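Local coordinates for protein fructose 1-phosphate kinase (PDB 2JG5) that probably catalyses the ATP-dependent phosphorylation of fructose 1-phosphate to fructose 1,6-bisphosphate, as a carbohydrate kinase of the PfkB family, at residues Gly262-Ile265 with Glu266-Phe269. Residues are numbered along the deposited sequence; the frame is centred on the assembly and turned at random.
Unlike the reference sequence in segment 262-265: Ser264 (reference Thr).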
loop_
_atom_site.group_PDB
_atom_site.type_symbol
_atom_site.label_atom_id
_atom_site.label_comp_id
_atom_site.label_asym_id
_atom_site.label_seq_id
_atom_site.Cartn_x
_atom_site.Cartn_y
_atom_site.Cartn_z
ATOM N N GLY A 262 -10.341 24.600 -29.194
ATOM C CA GLY A 262 -10.511 25.721 -30.115
ATOM C C GLY A 262 -10.223 27.120 -29.590
ATOM O O GLY A 262 -10.502 28.096 -30.276
ATOM N N LEU A 263 -9.661 27.231 -28.389
ATOM C CA LEU A 263 -9.316 28.547 -27.831
ATOM C C LEU A 263 -8.097 29.157 -28.513
ATOM O O LEU A 263 -7.271 28.449 -29.100
ATOM C CB LEU A 263 -9.073 28.474 -26.319
ATOM C CG LEU A 263 -10.143 27.912 -25.381
ATOM C CD1 LEU A 263 -9.675 28.115 -23.952
ATOM C CD2 LEU A 263 -11.517 28.553 -25.597
ATOM N N SER A 264 -7.997 30.480 -28.427
ATOM C CA SER A 264 -6.810 31.213 -28.867
ATOM C C SER A 264 -5.648 30.827 -27.976
ATOM O O SER A 264 -5.842 30.411 -26.827
ATOM C CB SER A 264 -7.042 32.717 -28.756
ATOM O OG SER A 264 -6.926 33.136 -27.401
ATOM N N ILE A 265 -4.436 30.971 -28.498
ATOM C CA ILE A 265 -3.237 30.797 -27.686
ATOM C C ILE A 265 -3.387 31.556 -26.351
ATOM O O ILE A 265 -3.170 30.974 -25.280
ATOM C CB ILE A 265 -1.952 31.182 -28.477
ATOM C CG1 ILE A 265 -1.418 29.950 -29.198
ATOM C CG2 ILE A 265 -0.859 31.713 -27.562
ATOM C CD1 ILE A 265 -0.691 30.271 -30.497
ATOM N N GLU A 266 -3.809 32.819 -26.433
ATOM C CA GLU A 266 -3.957 33.696 -25.266
ATOM C C GLU A 266 -4.931 33.153 -24.224
ATOM O O GLU A 266 -4.621 33.118 -23.031
ATOM C CB GLU A 266 -4.418 35.104 -25.685
ATOM C CG GLU A 266 -3.373 35.947 -26.396
ATOM C CD GLU A 266 -3.341 35.728 -27.913
ATOM O OE1 GLU A 266 -4.092 34.871 -28.432
ATOM O OE2 GLU A 266 -2.555 36.429 -28.592
ATOM N N LYS A 267 -6.117 32.753 -24.671
ATOM C CA LYS A 267 -7.135 32.258 -23.756
ATOM C C LYS A 267 -6.802 30.870 -23.234
ATOM O O LYS A 267 -7.088 30.562 -22.073
ATOM C CB LYS A 267 -8.510 32.293 -24.413
ATOM C CG LYS A 267 -9.028 33.707 -24.630
ATOM C CD LYS A 267 -9.653 34.248 -23.366
ATOM C CE LYS A 267 -9.849 35.744 -23.436
ATOM N NZ LYS A 267 -10.970 36.123 -22.548
ATOM N N ALA A 268 -6.194 30.047 -24.089
ATOM C CA ALA A 268 -5.704 28.721 -23.688
ATOM C C ALA A 268 -4.677 28.873 -22.578
ATOM O O ALA A 268 -4.701 28.131 -21.592
ATOM C CB ALA A 268 -5.108 27.991 -24.866
ATOM N N PHE A 269 -3.793 29.857 -22.741
ATOM C CA PHE A 269 -2.750 30.173 -21.761
ATOM C C PHE A 269 -3.375 30.675 -20.460
ATOM O O PHE A 269 -3.007 30.210 -19.376
ATOM C CB PHE A 269 -1.758 31.186 -22.344
ATOM C CG PHE A 269 -0.607 31.539 -21.422
ATOM C CD1 PHE A 269 0.181 30.543 -20.834
ATOM C CD2 PHE A 269 -0.286 32.874 -21.181
ATOM C CE1 PHE A 269 1.253 30.878 -19.996
ATOM C CE2 PHE A 269 0.794 33.215 -20.360
ATOM C CZ PHE A 269 1.555 32.219 -19.761
#
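Ser264 and Lys267 meet where the chain passes from the extended residues Leu263 and Ser264 into helix 265-280: Ser264, with psi 155°, is the N-cap, and the first helical turn closes as Ala268 N donates to Ser264 O at 2.8 Å and Phe269 N to Ile265 O at the same length. The serine side chain adds the capping bond. Its OG accepts from Lys267 N at 2.9 Å, nearly straight at 168°, and so gives a partner to an amide of the first turn, the usual service of an N-cap side chain. The torsion that makes this possible sets OG between the backbone N and the carbonyl carbon (chi1 77°), which swings the hydroxyl over the start of the helix. The same hydroxyl donates a weak hydrogen bond to Glu266 OE1 at 3.5 Å, which the bend of the glutamate at chi2 brings round. A carboxylate in this first turn would also be expected to suit the helix dipole. Lys267 lays its CB and CG against Ser264 OG, whereas its amine leads away from the cap. On another side of the turn, Leu263, the residue before the cap, lies alongside Ala268: their CB atoms are 4.3 Å apart, and Leu263 CD1 reaches Ala268 CA at 4.0 Å. Just upstream, Gly262, with positive phi, is the C-prime residue of the Schellman motif that ends the preceding helix, so one helix stops and the next is capped within a few residues. Helix 265-280 is set against the small antiparallel sheet through Ile265 and Phe269, which touch Tyr225 and Ala223 of strand 223-226, and Ile232 and Ala234 of strand 230-235, respectively. Ala268 and Phe269 also pack on Met255, joining this first turn to helix 247-260.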